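NADP-dependent glyceraldehyde-3-phosphate dehydrogenase (Bacillus halodurans, PDB 3PRL) probably oxidises glyceraldehyde 3-phosphate to 3-phosphoglycerate with NADP+ as electron acceptor, without adding a phosphate to the product. Local coordinates at residues P161-P165 against Y288-C293; V256-G262 against K458-Q464; A295-V299 against A383-P387; S410-Q415 against F453-S459. All blocks are in the same frame, centred on the assembly; numbering follows the deposited sequence.

Interaction 1 of 4, residues P161-P165 against Y288-C293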
loop_
_atom_site.group_PDB
_atom_site.type_symbol
_atom_site.label_atom_id
_atom_site.label_comp_id
_atom_site.label_asym_id
_atom_site.label_seq_id
_atom_site.Cartn_x
_atom_site.Cartn_y
_atom_site.Cartn_z
ATOM N N PRO D 161 -13.814 12.937 -26.325
ATOM C CA PRO D 161 -15.006 13.705 -26.704
ATOM C C PRO D 161 -14.691 15.141 -27.163
ATOM O O PRO D 161 -13.526 15.523 -27.190
ATOM C CB PRO D 161 -15.790 13.744 -25.396
ATOM C CG PRO D 161 -14.712 13.833 -24.344
ATOM C CD PRO D 161 -13.427 13.238 -24.931
ATOM N N PHE D 162 -15.724 15.912 -27.531
ATOM C CA PHE D 162 -15.580 17.327 -27.908
ATOM C C PHE D 162 -15.520 18.217 -26.660
ATOM O O PHE D 162 -14.926 19.295 -26.680
ATOM C CB PHE D 162 -16.731 17.772 -28.839
ATOM C CG PHE D 162 -18.014 18.107 -28.117
ATOM C CD1 PHE D 162 -18.190 19.362 -27.521
ATOM C CD2 PHE D 162 -19.046 17.166 -28.035
ATOM C CE1 PHE D 162 -19.374 19.681 -26.831
ATOM C CE2 PHE D 162 -20.235 17.472 -27.355
ATOM C CZ PHE D 162 -20.392 18.748 -26.748
ATOM N N ASN D 163 -16.231 17.752 -25.632
ATOM C CA ASN D 163 -16.205 18.152 -24.227
ATOM C C ASN D 163 -14.890 18.822 -23.828
ATOM O O ASN D 163 -14.823 20.018 -23.522
ATOM C CB ASN D 163 -16.311 16.819 -23.422
ATOM C CG ASN D 163 -17.396 16.808 -22.352
ATOM O OD1 ASN D 163 -17.479 15.844 -21.571
ATOM N ND2 ASN D 163 -18.252 17.812 -22.329
ATOM N N TYR D 164 -13.846 18.002 -23.814
ATOM C CA TYR D 164 -12.522 18.370 -23.343
ATOM C C TYR D 164 -11.554 17.671 -24.289
ATOM O O TYR D 164 -11.143 16.557 -24.041
ATOM C CB TYR D 164 -12.306 17.878 -21.904
ATOM C CG TYR D 164 -13.195 18.509 -20.848
ATOM C CD1 TYR D 164 -12.719 19.538 -20.036
ATOM C CD2 TYR D 164 -14.503 18.057 -20.636
ATOM C CE1 TYR D 164 -13.534 20.125 -19.059
ATOM C CE2 TYR D 164 -15.330 18.626 -19.654
ATOM C CZ TYR D 164 -14.829 19.669 -18.869
ATOM O OH TYR D 164 -15.624 20.252 -17.898
ATOM N N PRO D 165 -11.208 18.325 -25.399
ATOM C CA PRO D 165 -10.479 17.648 -26.467
ATOM C C PRO D 165 -8.941 17.644 -26.296
ATOM O O PRO D 165 -8.230 17.080 -27.125
ATOM C CB PRO D 165 -10.900 18.438 -27.697
ATOM C CG PRO D 165 -11.098 19.826 -27.181
ATOM C CD PRO D 165 -11.574 19.711 -25.767
ATOM N N TYR D 288 -19.586 25.666 -18.864
ATOM C CA TYR D 288 -19.553 25.271 -20.278
ATOM C C TYR D 288 -20.951 24.992 -20.868
ATOM O O TYR D 288 -21.151 24.055 -21.652
ATOM C CB TYR D 288 -18.537 24.138 -20.515
ATOM C CG TYR D 288 -18.292 23.755 -21.966
ATOM C CD1 TYR D 288 -18.061 24.717 -22.949
ATOM C CD2 TYR D 288 -18.255 22.411 -22.342
ATOM C CE1 TYR D 288 -17.819 24.342 -24.289
ATOM C CE2 TYR D 288 -18.019 22.033 -23.654
ATOM C CZ TYR D 288 -17.798 22.997 -24.627
ATOM O OH TYR D 288 -17.586 22.593 -25.937
ATOM N N SER D 289 -21.903 25.854 -20.497
ATOM C CA SER D 289 -23.310 25.768 -20.936
ATOM C C SER D 289 -23.991 24.414 -20.723
ATOM O O SER D 289 -24.913 24.064 -21.465
ATOM C CB SER D 289 -23.462 26.206 -22.408
ATOM O OG SER D 289 -23.215 27.596 -22.575
ATOM N N GLY D 290 -23.549 23.652 -19.723
ATOM C CA GLY D 290 -24.168 22.348 -19.420
ATOM C C GLY D 290 -23.686 21.177 -20.270
ATOM O O GLY D 290 -24.291 20.093 -20.242
ATOM N N GLN D 291 -22.609 21.382 -21.028
ATOM C CA GLN D 291 -22.048 20.319 -21.872
ATOM C C GLN D 291 -20.962 19.557 -21.141
ATOM O O GLN D 291 -19.814 19.496 -21.575
ATOM C CB GLN D 291 -21.534 20.875 -23.192
ATOM C CG GLN D 291 -22.653 21.475 -24.026
ATOM C CD GLN D 291 -22.143 22.277 -25.181
ATOM O OE1 GLN D 291 -22.494 22.013 -26.324
ATOM N NE2 GLN D 291 -21.305 23.264 -24.899
ATOM N N ARG D 292 -21.355 18.976 -20.011
ATOM C CA ARG D 292 -20.446 18.261 -19.141
ATOM C C ARG D 292 -21.139 17.007 -18.666
ATOM O O ARG D 292 -22.348 17.024 -18.348
ATOM C CB ARG D 292 -20.055 19.141 -17.953
ATOM C CG ARG D 292 -19.146 20.301 -18.335
ATOM C CD ARG D 292 -18.971 21.319 -17.210
ATOM N NE ARG D 292 -18.044 20.873 -16.177
ATOM C CZ ARG D 292 -18.330 20.865 -14.874
ATOM N NH1 ARG D 292 -19.518 21.292 -14.444
ATOM N NH2 ARG D 292 -17.431 20.440 -14.000
ATOM N N CYS D 293 -20.391 15.913 -18.632
ATOM C CA CYS D 293 -20.950 14.682 -18.122
ATOM C C CYS D 293 -21.119 14.834 -16.625
ATOM O O CYS D 293 -22.161 14.495 -16.093
ATOM C CB CYS D 293 -20.090 13.479 -18.499
ATOM S SG CYS D 293 -20.137 13.188 -20.262
#
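At the junction of the coenzyme site and the catalytic pocket of this aldehyde dehydrogenase, F162, N163 and Y164 meet Y288, Q291, R292 and C293, loop against loop. R292 NE donates to Y164 OH at 3.0 Å, linking the two loops; the phenol oxygen lies in the guanidinium plane, at its edge, while ring and guanidinium are turned 64° apart. A leucine in place of R292 would probably leave Y164 OH without this donor and the tyrosine ring freer to turn. F162, which contacts NADP+ in a structure of this protein, has a chi1 of 81° that puts CG between the backbone N and the carbonyl carbon, and the ring extends from there to Y288 and Q291. Y288 OH, itself bonded to V99 O, meets the ring edge at F162 CE1, 3.5 Å away, and the amide oxygen of Q291, held by I335 N, lies 3.9 Å from F162 CZ. Segment 288-293 ends at the cysteine of the family signature, so C293 is probably the nucleophile, as in relatives; N163 OD1 approaches its SG to 4.0 Å. Such an asparagine beside the cysteine is consistent with the oxyanion hole of the family. Q291 NE2 lies 3.5 Å above the plane of the Y288 ring, offset toward the rim, and makes a weak bond to Y288 O. K101 contributes cation-pi contacts to Y164 and Y288.

Interaction 2 of 4, residues V256-G262 against K458-Q464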
loop_
_atom_site.group_PDB
_atom_site.type_symbol
_atom_site.label_atom_id
_atom_site.label_comp_id
_atom_site.label_asym_id
_atom_site.label_seq_id
_atom_site.Cartn_x
_atom_site.Cartn_y
_atom_site.Cartn_z
ATOM N N VAL D 256 -12.481 -2.737 -21.076
ATOM C CA VAL D 256 -13.138 -1.563 -21.620
ATOM C C VAL D 256 -13.565 -0.613 -20.504
ATOM O O VAL D 256 -14.341 -0.973 -19.624
ATOM C CB VAL D 256 -14.349 -1.911 -22.545
ATOM C CG1 VAL D 256 -14.872 -0.651 -23.233
ATOM C CG2 VAL D 256 -13.936 -2.919 -23.595
ATOM N N VAL D 257 -13.019 0.597 -20.564
ATOM C CA VAL D 257 -13.274 1.638 -19.590
ATOM C C VAL D 257 -14.141 2.710 -20.275
ATOM O O VAL D 257 -13.831 3.162 -21.368
ATOM C CB VAL D 257 -11.934 2.191 -19.023
ATOM C CG1 VAL D 257 -12.093 3.561 -18.370
ATOM C CG2 VAL D 257 -11.331 1.191 -18.015
ATOM N N LEU D 258 -15.257 3.065 -19.646
ATOM C CA LEU D 258 -16.179 4.033 -20.235
ATOM C C LEU D 258 -16.546 5.148 -19.265
ATOM O O LEU D 258 -16.869 4.899 -18.097
ATOM C CB LEU D 258 -17.465 3.346 -20.720
ATOM C CG LEU D 258 -17.416 2.158 -21.685
ATOM C CD1 LEU D 258 -18.757 1.428 -21.747
ATOM C CD2 LEU D 258 -17.017 2.633 -23.074
ATOM N N GLU D 259 -16.463 6.370 -19.770
ATOM C CA GLU D 259 -16.984 7.534 -19.086
ATOM C C GLU D 259 -18.148 8.052 -19.924
ATOM O O GLU D 259 -17.947 8.555 -21.025
ATOM C CB GLU D 259 -15.874 8.582 -18.925
ATOM C CG GLU D 259 -14.603 7.976 -18.325
ATOM C CD GLU D 259 -13.434 8.928 -18.273
ATOM O OE1 GLU D 259 -12.562 8.720 -17.407
ATOM O OE2 GLU D 259 -13.372 9.871 -19.086
ATOM N N LEU D 260 -19.359 7.912 -19.408
ATOM C CA LEU D 260 -20.553 8.278 -20.175
ATOM C C LEU D 260 -21.347 9.401 -19.499
ATOM O O LEU D 260 -20.777 10.240 -18.796
ATOM C CB LEU D 260 -21.425 7.033 -20.479
ATOM C CG LEU D 260 -20.600 5.812 -20.947
ATOM C CD1 LEU D 260 -21.384 4.530 -20.998
ATOM C CD2 LEU D 260 -19.928 6.071 -22.271
ATOM N N GLY D 261 -22.655 9.427 -19.732
ATOM C CA GLY D 261 -23.484 10.530 -19.282
ATOM C C GLY D 261 -23.859 10.527 -17.814
ATOM O O GLY D 261 -23.785 9.496 -17.120
ATOM N N GLY D 262 -24.286 11.699 -17.351
ATOM C CA GLY D 262 -24.739 11.853 -15.984
ATOM C C GLY D 262 -26.043 12.601 -15.919
ATOM O O GLY D 262 -26.406 13.323 -16.846
ATOM N N LYS D 458 -25.593 3.267 -16.023
ATOM C CA LYS D 458 -25.317 3.578 -17.427
ATOM C C LYS D 458 -24.260 4.673 -17.659
ATOM O O LYS D 458 -23.865 4.922 -18.802
ATOM C CB LYS D 458 -26.608 3.922 -18.164
ATOM C CG LYS D 458 -27.338 2.699 -18.675
ATOM C CD LYS D 458 -28.220 3.036 -19.875
ATOM C CE LYS D 458 -29.116 1.859 -20.250
ATOM N NZ LYS D 458 -28.373 0.553 -20.156
ATOM N N SER D 459 -23.813 5.298 -16.568
ATOM C CA SER D 459 -22.799 6.371 -16.563
ATOM C C SER D 459 -21.347 5.945 -16.839
ATOM O O SER D 459 -20.475 6.795 -17.086
ATOM C CB SER D 459 -22.862 7.124 -15.229
ATOM O OG SER D 459 -23.968 8.019 -15.195
ATOM N N GLY D 460 -21.069 4.641 -16.772
ATOM C CA GLY D 460 -19.755 4.145 -17.167
ATOM C C GLY D 460 -19.375 2.742 -16.719
ATOM O O GLY D 460 -20.213 1.979 -16.247
ATOM N N LEU D 461 -18.090 2.436 -16.888
ATOM C CA LEU D 461 -17.524 1.111 -16.695
ATOM C C LEU D 461 -16.039 1.287 -16.333
ATOM O O LEU D 461 -15.308 2.025 -17.004
ATOM C CB LEU D 461 -17.720 0.282 -17.975
ATOM C CG LEU D 461 -17.297 -1.188 -18.090
ATOM C CD1 LEU D 461 -17.965 -2.053 -17.042
ATOM C CD2 LEU D 461 -17.607 -1.726 -19.496
ATOM N N GLY D 462 -15.608 0.637 -15.251
ATOM C CA GLY D 462 -14.244 0.819 -14.727
ATOM C C GLY D 462 -14.018 2.142 -14.014
ATOM O O GLY D 462 -14.975 2.788 -13.604
ATOM N N VAL D 463 -12.747 2.543 -13.868
ATOM C CA VAL D 463 -12.355 3.695 -13.019
ATOM C C VAL D 463 -11.244 4.544 -13.635
ATOM O O VAL D 463 -10.342 4.008 -14.306
ATOM C CB VAL D 463 -11.777 3.242 -11.658
ATOM C CG1 VAL D 463 -12.079 4.278 -10.550
ATOM C CG2 VAL D 463 -12.267 1.840 -11.263
ATOM N N GLN D 464 -11.288 5.853 -13.374
ATOM C CA GLN D 464 -10.215 6.760 -13.769
ATOM C C GLN D 464 -9.720 7.599 -12.600
ATOM O O GLN D 464 -9.926 7.264 -11.433
ATOM C CB GLN D 464 -10.657 7.668 -14.926
ATOM C CG GLN D 464 -9.886 7.482 -16.230
ATOM C CD GLN D 464 -8.745 8.492 -16.410
ATOM O OE1 GLN D 464 -8.516 9.362 -15.560
ATOM N NE2 GLN D 464 -8.015 8.362 -17.511
#
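L258 and L461 form an antiparallel hydrogen-bonded pair, with L258 N giving to L461 O at 2.8 Å and L461 N returning a bond to L258 O at 3.0 Å. E259 and G460 follow as a non-hydrogen-bonded pair, and beyond the strand L260 N reaches S459 O at 2.8 Å, from well above the carbonyl plane. Absence of a side chain at G460 matters here, because a CB would run into L258 O. The two segments diverge by 112° end to end, and the paired part is short. In the fold, 460-461 is a short strand added to the sheet of the Rossmann-like coenzyme domain next to 256-259, whose other neighbour is 234-238. On one face of this pairing the leucines cross obliquely, L258 CD1 touching L461 CD2 at 4.0 Å. L461 has its CG trans to N (chi1 -177°), which also lays CG against V256 O, 3.3 Å away. M253 and I254 of a second subunit pack against L258 and L461 respectively. E259, the predicted active-site glutamate, has its side chain on the other face. Past the strand, S459 OG donates to G261 O over a distance of 2.4 Å, too short to be taken at its exact value.

Interaction 3 of 4, residues A295-V299 against A383-P387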
loop_
_atom_site.group_PDB
_atom_site.type_symbol
_atom_site.label_atom_id
_atom_site.label_comp_id
_atom_site.label_asym_id
_atom_site.label_seq_id
_atom_site.Cartn_x
_atom_site.Cartn_y
_atom_site.Cartn_z
ATOM N N ALA D 295 -21.780 17.317 -13.848
ATOM C CA ALA D 295 -22.449 18.603 -13.672
ATOM C C ALA D 295 -23.783 18.345 -13.019
ATOM O O ALA D 295 -24.442 17.353 -13.327
ATOM C CB ALA D 295 -22.675 19.284 -15.011
ATOM N N ILE D 296 -24.190 19.257 -12.142
ATOM C CA ILE D 296 -25.507 19.215 -11.541
ATOM C C ILE D 296 -26.570 19.504 -12.623
ATOM O O ILE D 296 -26.516 20.517 -13.314
ATOM C CB ILE D 296 -25.611 20.238 -10.393
ATOM C CG1 ILE D 296 -24.704 19.841 -9.213
ATOM C CG2 ILE D 296 -27.068 20.485 -10.003
ATOM C CD1 ILE D 296 -25.151 18.644 -8.412
ATOM N N LYS D 297 -27.532 18.607 -12.763
ATOM C CA LYS D 297 -28.548 18.748 -13.799
ATOM C C LYS D 297 -29.940 18.551 -13.244
ATOM O O LYS D 297 -30.885 18.492 -13.999
ATOM C CB LYS D 297 -28.301 17.736 -14.917
ATOM C CG LYS D 297 -27.085 18.016 -15.781
ATOM C CD LYS D 297 -26.741 16.784 -16.531
ATOM C CE LYS D 297 -25.511 16.969 -17.370
ATOM N NZ LYS D 297 -24.721 15.690 -17.363
ATOM N N ARG D 298 -30.049 18.460 -11.922
ATOM C CA ARG D 298 -31.293 18.157 -11.218
ATOM C C ARG D 298 -31.205 18.731 -9.814
ATOM O O ARG D 298 -30.245 18.439 -9.095
ATOM C CB ARG D 298 -31.440 16.642 -11.046
ATOM C CG ARG D 298 -32.229 15.899 -12.087
ATOM C CD ARG D 298 -32.585 14.513 -11.546
ATOM N NE ARG D 298 -31.432 13.617 -11.421
ATOM C CZ ARG D 298 -31.517 12.315 -11.144
ATOM N NH1 ARG D 298 -32.713 11.743 -10.965
ATOM N NH2 ARG D 298 -30.411 11.576 -11.055
ATOM N N VAL D 299 -32.189 19.529 -9.407
ATOM C CA VAL D 299 -32.252 19.933 -8.006
ATOM C C VAL D 299 -33.466 19.336 -7.302
ATOM O O VAL D 299 -34.600 19.708 -7.581
ATOM C CB VAL D 299 -32.266 21.464 -7.810
ATOM C CG1 VAL D 299 -32.274 21.797 -6.316
ATOM C CG2 VAL D 299 -31.077 22.131 -8.505
ATOM N N ALA D 383 -36.432 15.877 -16.451
ATOM C CA ALA D 383 -36.132 15.408 -15.102
ATOM C C ALA D 383 -35.210 14.191 -15.142
ATOM O O ALA D 383 -34.687 13.753 -14.110
ATOM C CB ALA D 383 -37.436 15.081 -14.339
ATOM N N TRP D 384 -34.999 13.664 -16.346
ATOM C CA TRP D 384 -34.374 12.362 -16.527
ATOM C C TRP D 384 -33.274 12.425 -17.581
ATOM O O TRP D 384 -32.126 12.033 -17.308
ATOM C CB TRP D 384 -35.435 11.305 -16.909
ATOM C CG TRP D 384 -36.554 11.156 -15.904
ATOM C CD1 TRP D 384 -37.886 11.435 -16.097
ATOM C CD2 TRP D 384 -36.434 10.702 -14.547
ATOM N NE1 TRP D 384 -38.597 11.175 -14.950
ATOM C CE2 TRP D 384 -37.735 10.725 -13.982
ATOM C CE3 TRP D 384 -35.358 10.266 -13.755
ATOM C CZ2 TRP D 384 -37.985 10.345 -12.659
ATOM C CZ3 TRP D 384 -35.612 9.870 -12.433
ATOM C CH2 TRP D 384 -36.919 9.915 -11.902
ATOM N N GLU D 385 -33.625 12.930 -18.767
ATOM C CA GLU D 385 -32.717 12.955 -19.916
ATOM C C GLU D 385 -31.650 14.055 -19.832
ATOM O O GLU D 385 -31.964 15.252 -19.781
ATOM C CB GLU D 385 -33.489 13.104 -21.236
ATOM C CG GLU D 385 -34.632 12.097 -21.450
ATOM C CD GLU D 385 -35.288 12.212 -22.831
ATOM O OE1 GLU D 385 -34.695 12.819 -23.756
ATOM O OE2 GLU D 385 -36.405 11.675 -22.987
ATOM N N GLU D 386 -30.387 13.635 -19.859
ATOM C CA GLU D 386 -29.262 14.553 -19.904
ATOM C C GLU D 386 -29.361 15.412 -21.176
ATOM O O GLU D 386 -29.304 14.888 -22.280
ATOM C CB GLU D 386 -27.949 13.766 -19.867
ATOM C CG GLU D 386 -26.698 14.602 -20.086
ATOM C CD GLU D 386 -25.421 13.766 -20.155
ATOM O OE1 GLU D 386 -25.351 12.833 -20.988
ATOM O OE2 GLU D 386 -24.478 14.058 -19.390
ATOM N N PRO D 387 -29.511 16.739 -21.008
ATOM C CA PRO D 387 -29.774 17.687 -22.085
ATOM C C PRO D 387 -28.510 18.038 -22.840
ATOM O O PRO D 387 -28.556 18.316 -24.038
ATOM C CB PRO D 387 -30.286 18.928 -21.338
ATOM C CG PRO D 387 -30.551 18.463 -19.922
ATOM C CD PRO D 387 -29.520 17.413 -19.704
HETATM O O HOH W 1 -35.192 12.967 -11.803
#
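A chi1 of -71° puts CG of K297 beside its own backbone N, and from there the chain runs straight to a bend at the last torsion, which swings NZ to E386. The glutamate answers with CG anti to the backbone N (chi1 173°) and an extended chain, so that the two side chains cross at a slant and close a salt bridge, K297 NZ to E386 OE2, of 2.6 Å. OE2 receives it on the anti lone pair, away from the other carboxylate oxygen. NZ is also bonded to the carbonyls of R292 and C293, which would help to fix its place. R298 makes the second half of the contact. Its CD rests 3.4 Å from A383 O, and NH1 donates to a water at 2.9 Å that in turn donates to the same carbonyl. The guanidinium stands at 60° to the W384 ring, with R298 NH1 3.8 Å from W384 CZ3, while R298 NH2 bonds K263 O and W384 NE1 bonds P378 O. In relatives the glutamate of the Glu-x-Phe-Gly-Pro sequence holds the coenzyme's nicotinamide ribose; the E386 side chain is about 6 Å from G240, an NADP+-binding residue, a position consistent with the same coenzyme site.

Interaction 4 of 4, residues S410-Q415 against F453-S459; sequences SDYGLQ and FLGVKKS
S459 OG accepts from G413 N at 2.9 Å in a nearly straight bond (164°), and its very short approach to G261 O suggests that the same buried hydroxyl also bridges to that carbonyl. It lies close to Y412, at the ring edge near CD1. The loops then pair main chain to main chain: K458 N reaches D411 O at 3.1 Å, and V456 N reaches G413 O at 2.9 Å from above the carbonyl plane. A CB on G413 would strike V456 CG2, so the approach depends on a glycine here. K457 bends at chi3 as its aliphatic part passes D411 O and Y412 O, and brings NZ to S410 O at 2.8 Å, nearly head-on to the carbonyl; the same NZ forms a salt bridge with E434. A methionine at K457 would probably leave S410 O without this donor and E434 without its opposite charge, letting the 410-412 turn move more freely. S410 OG, accepting from Y412 N, closes that turn as an ST turn. L414, with chi1 of -169°, turns its branch away from its own N, and its CD1 touches F453 CZ at 3.8 Å and G455 CA at 3.6 Å. Q415 NE2, bonded to E445 O, comes in the ring plane to the edge of F453, 3.7 Å from CD1. R475 of a second subunit packs on L454 and V456. Two of the four bonds across the contact run backbone to backbone and two use a serine or lysine side chain, so both align the loops.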
loop_
_atom_site.group_PDB
_atom_site.type_symbol
_atom_site.label_atom_id
_atom_site.label_comp_id
_atom_site.label_asym_id
_atom_site.label_seq_id
_atom_site.Cartn_x
_atom_site.Cartn_y
_atom_site.Cartn_z
ATOM N N SER D 410 -33.147 7.351 -11.809
ATOM C CA SER D 410 -32.427 7.642 -13.058
ATOM C C SER D 410 -31.567 6.447 -13.483
ATOM O O SER D 410 -31.025 5.750 -12.625
ATOM C CB SER D 410 -31.539 8.881 -12.860
ATOM O OG SER D 410 -30.541 8.977 -13.862
ATOM N N ASP D 411 -31.441 6.219 -14.790
ATOM C CA ASP D 411 -30.529 5.195 -15.305
ATOM C C ASP D 411 -29.070 5.596 -15.076
ATOM O O ASP D 411 -28.178 4.761 -15.194
ATOM C CB ASP D 411 -30.728 4.935 -16.812
ATOM C CG ASP D 411 -32.131 4.433 -17.163
ATOM O OD1 ASP D 411 -32.630 3.484 -16.525
ATOM O OD2 ASP D 411 -32.739 4.994 -18.093
ATOM N N TYR D 412 -28.836 6.881 -14.779
ATOM C CA TYR D 412 -27.497 7.400 -14.582
ATOM C C TYR D 412 -27.015 7.204 -13.161
ATOM O O TYR D 412 -27.797 6.860 -12.253
ATOM C CB TYR D 412 -27.412 8.886 -14.990
ATOM C CG TYR D 412 -27.689 9.060 -16.458
ATOM C CD1 TYR D 412 -26.794 8.575 -17.407
ATOM C CD2 TYR D 412 -28.868 9.664 -16.900
ATOM C CE1 TYR D 412 -27.058 8.701 -18.765
ATOM C CE2 TYR D 412 -29.133 9.813 -18.259
ATOM C CZ TYR D 412 -28.222 9.333 -19.180
ATOM O OH TYR D 412 -28.465 9.454 -20.515
ATOM N N GLY D 413 -25.728 7.435 -12.971
ATOM C CA GLY D 413 -25.081 7.151 -11.687
ATOM C C GLY D 413 -23.654 7.645 -11.624
ATOM O O GLY D 413 -22.766 6.917 -11.189
ATOM N N LEU D 414 -23.435 8.882 -12.060
ATOM C CA LEU D 414 -22.089 9.433 -12.111
ATOM C C LEU D 414 -21.681 10.029 -10.742
ATOM O O LEU D 414 -20.877 9.439 -9.995
ATOM C CB LEU D 414 -21.993 10.434 -13.283
ATOM C CG LEU D 414 -20.668 11.025 -13.790
ATOM C CD1 LEU D 414 -19.497 10.030 -13.700
ATOM C CD2 LEU D 414 -20.831 11.484 -15.232
ATOM N N GLN D 415 -22.279 11.175 -10.399
ATOM C CA GLN D 415 -21.939 11.892 -9.183
ATOM C C GLN D 415 -23.190 12.531 -8.564
ATOM O O GLN D 415 -24.258 12.466 -9.141
ATOM C CB GLN D 415 -20.855 12.941 -9.484
ATOM C CG GLN D 415 -19.451 12.350 -9.670
ATOM C CD GLN D 415 -18.336 13.369 -9.406
ATOM O OE1 GLN D 415 -18.603 14.482 -8.984
ATOM N NE2 GLN D 415 -17.072 12.959 -9.623
ATOM N N PHE D 453 -12.143 8.617 -10.254
ATOM C CA PHE D 453 -13.329 9.060 -10.973
ATOM C C PHE D 453 -14.002 7.877 -11.670
ATOM O O PHE D 453 -13.359 7.175 -12.444
ATOM C CB PHE D 453 -12.945 10.152 -11.978
ATOM C CG PHE D 453 -14.059 10.582 -12.873
ATOM C CD1 PHE D 453 -15.086 11.399 -12.392
ATOM C CD2 PHE D 453 -14.051 10.236 -14.217
ATOM C CE1 PHE D 453 -16.107 11.822 -13.232
ATOM C CE2 PHE D 453 -15.064 10.648 -15.064
ATOM C CZ PHE D 453 -16.099 11.456 -14.571
ATOM N N LEU D 454 -15.292 7.676 -11.381
ATOM C CA LEU D 454 -16.093 6.612 -12.006
ATOM C C LEU D 454 -17.599 6.939 -12.077
ATOM O O LEU D 454 -18.144 7.640 -11.224
ATOM C CB LEU D 454 -15.841 5.256 -11.290
ATOM C CG LEU D 454 -16.420 4.994 -9.887
ATOM C CD1 LEU D 454 -16.297 3.519 -9.450
ATOM C CD2 LEU D 454 -15.825 5.946 -8.842
ATOM N N GLY D 455 -18.255 6.448 -13.124
ATOM C CA GLY D 455 -19.707 6.432 -13.189
ATOM C C GLY D 455 -20.186 4.996 -13.096
ATOM O O GLY D 455 -19.564 4.093 -13.667
ATOM N N VAL D 456 -21.264 4.779 -12.347
ATOM C CA VAL D 456 -21.896 3.457 -12.263
ATOM C C VAL D 456 -23.201 3.462 -13.091
ATOM O O VAL D 456 -23.509 4.465 -13.737
ATOM C CB VAL D 456 -22.139 3.016 -10.799
ATOM C CG1 VAL D 456 -20.835 3.082 -10.006
ATOM C CG2 VAL D 456 -23.202 3.881 -10.123
ATOM N N LYS D 457 -23.945 2.349 -13.062
ATOM C CA LYS D 457 -25.153 2.176 -13.870
ATOM C C LYS D 457 -24.830 2.410 -15.349
ATOM O O LYS D 457 -23.883 1.835 -15.864
ATOM C CB LYS D 457 -26.261 3.119 -13.410
ATOM C CG LYS D 457 -26.784 2.884 -12.037
ATOM C CD LYS D 457 -28.114 3.590 -11.915
ATOM C CE LYS D 457 -28.321 4.112 -10.517
ATOM N NZ LYS D 457 -29.647 4.766 -10.394
ATOM N N LYS D 458 -25.593 3.267 -16.023
ATOM C CA LYS D 458 -25.317 3.578 -17.427
ATOM C C LYS D 458 -24.260 4.673 -17.659
ATOM O O LYS D 458 -23.865 4.922 -18.802
ATOM C CB LYS D 458 -26.608 3.922 -18.164
ATOM C CG LYS D 458 -27.338 2.699 -18.675
ATOM C CD LYS D 458 -28.220 3.036 -19.875
ATOM C CE LYS D 458 -29.116 1.859 -20.250
ATOM N NZ LYS D 458 -28.373 0.553 -20.156
ATOM N N SER D 459 -23.813 5.298 -16.568
ATOM C CA SER D 459 -22.799 6.371 -16.563
ATOM C C SER D 459 -21.347 5.945 -16.839
ATOM O O SER D 459 -20.475 6.795 -17.086
ATOM C CB SER D 459 -22.862 7.124 -15.229
ATOM O OG SER D 459 -23.968 8.019 -15.195
#

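The four contacts border the predicted active site, and residues near the end of strand 256-259 link several of them. Interactions 2 and 4 are the closest, their centres 7 Å apart; they share K458 and S459, and both touch the second subunit. G262 connects interaction 2 to interaction 3: its O lies 3.0 Å from K297 NZ and its N 3.1 Å from E386 OE2. Interaction 1 meets interaction 2 where C293 CB packs 3.3 Å from L260 O, and meets interaction 4 where C293 O lies 3.4 Å from L414 CD2. The side chains of C293 and E259, the predicted active-site residue, are about 6 Å apart, so interactions 1 and 2 bring both to the same site.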